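XPF endonuclease (Aeropyrum pernix, PDB 2BGW) is a structure-specific, DNA-binding endonuclease of the XPF family that probably cuts single strands of DNA during nucleotide excision repair. Local coordinates at residues A[57-62]-A[66-71]; A[149-152]-A[156-159]. One frame throughout, in Å; residues are numbered along the deposited sequence.

Contact 1 (57-62 with 66-71) is the more deeply buried of the two and joins two consecutive helices of the nuclease domain, near the magnesium site. Contact 2 (149-152 with 156-159) is smaller and partly buried, and it sets a loop against the start of helix 155-165, where the chain passes from the nuclease domain to the helix-hairpin-helix region. The two lie on opposite sides of the chain's centre and share no element. Their chemistry follows their place: contact 1 combines a backbone hydrogen bond at a helix end with leucine-phenylalanine packing, whereas contact 2 has a proline resting on an arginine whose charge is paired with a third element, with the second subunit close by.

Contact 1: residues A[57-62]-A[66-71]; sequences SDFAKS and GRLFEQ
S62 and L68 meet where two consecutive helices, 56-65 and 67-78, are joined by a tight turn at G66 in the ERCC4 nuclease domain (PDDEXK clan). The two short segments run nearly at right angles, 95° apart. At the backbone angles of G66, with positive phi, a CB would be jammed against the carbonyl O of the residue before, which calls for glycine.

Backbone bonding centres on S62 O. This carbonyl, in the last turn of its helix, takes the amide of L68 at 2.9 Å from L68 N, with an N-H...O angle of 167°, and the amide of G66 more weakly. L68 N stands well above the carbonyl plane, not on a lone pair. The amide of L68, in the first turn of the next helix, would lack a partner in its own helix, and the departing helix supplies one. S62 also suits the close approach of the chains, 4.8 Å from S62 CA to L68 CA. Its small side chain turns OG back toward the carbonyls D58 O and F59 O while lying against the base of L68.

Apolar packing joins F59 and L68. A chi1 of -175° turns the F59 ring away from its own amide and toward L68, whose CD2 lies over one face in a CH-pi contact, 4.1 Å from the ring centroid. A branched leucine suits this place by offering methyls to the flat, buried phenylalanine ring. L109 of helix 99-112 also touches F59. The side chain of L68 is about 7 Å from that of E52, which binds magnesium.

K61 and R67 are exposed; their like-charged ends, K61 NZ and R67 NH1, stand 4.8 Å apart, and R67 has a long, weak ion pair with D65. R67 CB rests 3.7 Å from S62 CB.

Contact 2: residues A[149-152]-A[156-159]; sequences KKPR and VREW
P151 lies over one face of the R157 guanidinium, its CG 3.4 Å above the plane and offset toward the rim. The ring touches through its CB–CG edge: CG is 3.5 Å from R157 CZ, and CB is 3.6 Å from R157 NH1. No hydrogen bond joins the segments. Proline suits the spot because its compact, rigid ring offers carbon to a flat group that keeps its N-H bonds in its own plane and can accept an apolar neighbour above it.

R157 reaches the ring from the first turn of its helix. Extended through chi2, the chain bends at chi3, which brings the guanidinium against P151. There NH2 forms a salt bridge with D47, which probably fixes the rotation of the group. Arginine is long enough for its buried charge to meet D47 while its flat face takes P151. A leucine here would probably leave D47 without its salt-bridge partner and P151 without the flat surface it rests on.

Y218 of the second subunit packs on both P151 and R157, so the contact borders the dimer interface. Within the chain, the loop following helix 123-137 is laid against helix 155-165, whose start is tied to the loop by the bond from R157 N to S154 OG, while D47 reaches in from the turn between strands 43-46 and 49-55 of the nuclease sheet.

Contact 1: residues A[57-62]-A[66-71]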
loop_
_atom_site.group_PDB
_atom_site.type_symbol
_atom_site.label_atom_id
_atom_site.label_comp_id
_atom_site.label_asym_id
_atom_site.label_seq_id
_atom_site.Cartn_x
_atom_site.Cartn_y
_atom_site.Cartn_z
ATOM N N SER A 57 -8.986 6.798 -14.762
ATOM C CA SER A 57 -9.451 5.812 -15.734
ATOM C C SER A 57 -8.732 4.439 -15.684
ATOM O O SER A 57 -9.395 3.399 -15.816
ATOM C CB SER A 57 -9.637 6.385 -17.146
ATOM O OG SER A 57 -8.522 7.117 -17.561
ATOM N N ASP A 58 -7.417 4.414 -15.474
ATOM C CA ASP A 58 -6.761 3.130 -15.202
ATOM C C ASP A 58 -7.281 2.495 -13.925
ATOM O O ASP A 58 -7.397 1.272 -13.834
ATOM C CB ASP A 58 -5.265 3.289 -15.112
ATOM C CG ASP A 58 -4.676 3.610 -16.419
ATOM O OD1 ASP A 58 -5.367 3.363 -17.418
ATOM O OD2 ASP A 58 -3.546 4.116 -16.472
ATOM N N PHE A 59 -7.621 3.311 -12.939
ATOM C CA PHE A 59 -8.273 2.725 -11.794
ATOM C C PHE A 59 -9.478 1.939 -12.252
ATOM O O PHE A 59 -9.606 0.752 -11.923
ATOM C CB PHE A 59 -8.704 3.746 -10.775
ATOM C CG PHE A 59 -9.263 3.131 -9.546
ATOM C CD1 PHE A 59 -8.423 2.664 -8.550
ATOM C CD2 PHE A 59 -10.631 2.994 -9.385
ATOM C CE1 PHE A 59 -8.940 2.086 -7.400
ATOM C CE2 PHE A 59 -11.159 2.415 -8.237
ATOM C CZ PHE A 59 -10.307 1.961 -7.243
ATOM N N ALA A 60 -10.344 2.600 -13.028
ATOM C CA ALA A 60 -11.570 1.994 -13.546
ATOM C C ALA A 60 -11.243 0.772 -14.390
ATOM O O ALA A 60 -11.685 -0.341 -14.070
ATOM C CB ALA A 60 -12.353 2.995 -14.340
ATOM N N LYS A 61 -10.433 0.981 -15.429
ATOM C CA LYS A 61 -10.057 -0.079 -16.356
ATOM C C LYS A 61 -9.675 -1.360 -15.603
ATOM O O LYS A 61 -10.319 -2.411 -15.742
ATOM C CB LYS A 61 -8.950 0.394 -17.291
ATOM C CG LYS A 61 -8.736 -0.517 -18.472
ATOM C CD LYS A 61 -7.424 -0.231 -19.285
ATOM C CE LYS A 61 -6.958 -1.556 -20.024
ATOM N NZ LYS A 61 -5.856 -1.439 -21.045
ATOM N N SER A 62 -8.686 -1.262 -14.736
ATOM C CA SER A 62 -8.229 -2.446 -14.024
ATOM C C SER A 62 -9.254 -3.027 -13.039
ATOM O O SER A 62 -9.173 -4.207 -12.724
ATOM C CB SER A 62 -6.936 -2.148 -13.298
ATOM O OG SER A 62 -7.273 -1.559 -12.063
ATOM N N GLY A 66 -10.030 -7.134 -13.658
ATOM C CA GLY A 66 -9.660 -8.095 -12.632
ATOM C C GLY A 66 -8.251 -7.811 -12.127
ATOM O O GLY A 66 -7.863 -8.256 -11.038
ATOM N N ARG A 67 -7.483 -7.065 -12.923
ATOM C CA ARG A 67 -6.161 -6.595 -12.528
ATOM C C ARG A 67 -6.120 -5.883 -11.155
ATOM O O ARG A 67 -5.240 -6.174 -10.343
ATOM C CB ARG A 67 -5.626 -5.650 -13.579
ATOM C CG ARG A 67 -4.909 -6.281 -14.717
ATOM C CD ARG A 67 -4.071 -5.177 -15.340
ATOM N NE ARG A 67 -3.300 -5.624 -16.499
ATOM C CZ ARG A 67 -2.967 -4.839 -17.537
ATOM N NH1 ARG A 67 -3.350 -3.552 -17.572
ATOM N NH2 ARG A 67 -2.260 -5.340 -18.560
ATOM N N LEU A 68 -7.059 -4.967 -10.892
ATOM C CA LEU A 68 -7.021 -4.132 -9.684
ATOM C C LEU A 68 -6.884 -4.861 -8.357
ATOM O O LEU A 68 -6.017 -4.525 -7.557
ATOM C CB LEU A 68 -8.224 -3.208 -9.605
ATOM C CG LEU A 68 -8.196 -2.246 -8.410
ATOM C CD1 LEU A 68 -7.059 -1.203 -8.529
ATOM C CD2 LEU A 68 -9.544 -1.579 -8.212
ATOM N N PHE A 69 -7.739 -5.830 -8.095
ATOM C CA PHE A 69 -7.688 -6.467 -6.800
ATOM C C PHE A 69 -6.561 -7.498 -6.646
ATOM O O PHE A 69 -6.221 -7.895 -5.516
ATOM C CB PHE A 69 -9.036 -7.069 -6.477
ATOM C CG PHE A 69 -10.023 -6.072 -6.018
ATOM C CD1 PHE A 69 -10.478 -5.078 -6.877
ATOM C CD2 PHE A 69 -10.496 -6.101 -4.714
ATOM C CE1 PHE A 69 -11.412 -4.124 -6.430
ATOM C CE2 PHE A 69 -11.423 -5.157 -4.258
ATOM C CZ PHE A 69 -11.889 -4.176 -5.118
ATOM N N GLU A 70 -5.988 -7.947 -7.766
ATOM C CA GLU A 70 -4.868 -8.854 -7.675
ATOM C C GLU A 70 -3.711 -8.009 -7.223
ATOM O O GLU A 70 -3.095 -8.291 -6.194
ATOM C CB GLU A 70 -4.586 -9.571 -8.997
ATOM C CG GLU A 70 -5.382 -10.904 -9.146
ATOM N N GLN A 71 -3.455 -6.937 -7.954
ATOM C CA GLN A 71 -2.468 -5.946 -7.546
ATOM C C GLN A 71 -2.665 -5.455 -6.114
ATOM O O GLN A 71 -1.712 -5.206 -5.388
ATOM C CB GLN A 71 -2.608 -4.773 -8.458
ATOM C CG GLN A 71 -1.574 -3.738 -8.302
ATOM C CD GLN A 71 -1.588 -2.841 -9.516
ATOM O OE1 GLN A 71 -2.485 -2.957 -10.370
ATOM N NE2 GLN A 71 -0.603 -1.956 -9.623
#

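Contact 2: residues A[149-152]-A[156-159]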
loop_
_atom_site.group_PDB
_atom_site.type_symbol
_atom_site.label_atom_id
_atom_site.label_comp_id
_atom_site.label_asym_id
_atom_site.label_seq_id
_atom_site.Cartn_x
_atom_site.Cartn_y
_atom_site.Cartn_z
ATOM N N LYS A 149 17.056 2.553 15.077
ATOM C CA LYS A 149 17.973 2.662 13.961
ATOM C C LYS A 149 17.233 2.085 12.731
ATOM O O LYS A 149 16.581 1.031 12.806
ATOM C CB LYS A 149 19.262 1.905 14.282
ATOM N N LYS A 150 17.267 2.793 11.612
ATOM C CA LYS A 150 16.375 2.421 10.519
ATOM C C LYS A 150 17.201 1.989 9.318
ATOM O O LYS A 150 18.176 2.656 8.973
ATOM C CB LYS A 150 15.435 3.593 10.162
ATOM N N PRO A 151 16.818 0.877 8.668
ATOM C CA PRO A 151 17.543 0.487 7.466
ATOM C C PRO A 151 17.367 1.548 6.388
ATOM O O PRO A 151 16.248 1.985 6.125
ATOM C CB PRO A 151 16.851 -0.798 7.025
ATOM C CG PRO A 151 15.990 -1.218 8.130
ATOM C CD PRO A 151 15.706 -0.033 8.978
ATOM N N ARG A 152 18.487 1.981 5.820
ATOM C CA ARG A 152 18.568 2.819 4.630
ATOM C C ARG A 152 17.647 2.293 3.528
ATOM O O ARG A 152 17.578 1.079 3.283
ATOM C CB ARG A 152 20.024 2.768 4.160
ATOM C CG ARG A 152 20.350 3.434 2.831
ATOM C CD ARG A 152 21.291 4.638 3.017
ATOM N NE ARG A 152 21.822 5.074 1.720
ATOM C CZ ARG A 152 21.509 6.219 1.108
ATOM N NH1 ARG A 152 20.680 7.088 1.686
ATOM N NH2 ARG A 152 22.053 6.498 -0.078
ATOM N N VAL A 156 17.155 -2.900 -3.520
ATOM C CA VAL A 156 17.753 -4.204 -3.279
ATOM C C VAL A 156 17.222 -4.831 -2.001
ATOM O O VAL A 156 16.862 -6.012 -1.980
ATOM C CB VAL A 156 19.264 -4.160 -3.246
ATOM C CG1 VAL A 156 19.788 -5.458 -2.718
ATOM C CG2 VAL A 156 19.815 -3.900 -4.633
ATOM N N ARG A 157 17.118 -4.043 -0.949
ATOM C CA ARG A 157 16.471 -4.525 0.259
ATOM C C ARG A 157 15.011 -4.933 0.016
ATOM O O ARG A 157 14.535 -5.907 0.601
ATOM C CB ARG A 157 16.559 -3.491 1.374
ATOM C CG ARG A 157 15.867 -3.937 2.631
ATOM C CD ARG A 157 16.042 -2.959 3.795
ATOM N NE ARG A 157 14.824 -2.923 4.608
ATOM C CZ ARG A 157 14.695 -3.505 5.798
ATOM N NH1 ARG A 157 15.720 -4.167 6.342
ATOM N NH2 ARG A 157 13.538 -3.428 6.452
ATOM N N GLU A 158 14.306 -4.206 -0.848
ATOM C CA GLU A 158 12.899 -4.488 -1.072
ATOM C C GLU A 158 12.711 -5.873 -1.669
ATOM O O GLU A 158 11.859 -6.646 -1.236
ATOM C CB GLU A 158 12.241 -3.401 -1.932
ATOM C CG GLU A 158 12.070 -2.054 -1.189
ATOM C CD GLU A 158 11.528 -2.192 0.247
ATOM O OE1 GLU A 158 10.397 -2.722 0.423
ATOM O OE2 GLU A 158 12.235 -1.769 1.203
ATOM N N TRP A 159 13.539 -6.179 -2.660
ATOM C CA TRP A 159 13.564 -7.485 -3.274
ATOM C C TRP A 159 14.045 -8.527 -2.294
ATOM O O TRP A 159 13.537 -9.636 -2.281
ATOM C CB TRP A 159 14.528 -7.462 -4.406
ATOM C CG TRP A 159 14.037 -6.830 -5.620
ATOM C CD1 TRP A 159 14.367 -5.610 -6.083
ATOM C CD2 TRP A 159 13.169 -7.405 -6.585
ATOM N NE1 TRP A 159 13.750 -5.362 -7.281
ATOM C CE2 TRP A 159 13.017 -6.460 -7.622
ATOM C CE3 TRP A 159 12.496 -8.627 -6.674
ATOM C CZ2 TRP A 159 12.227 -6.693 -8.742
ATOM C CZ3 TRP A 159 11.708 -8.861 -7.779
ATOM C CH2 TRP A 159 11.575 -7.893 -8.804
#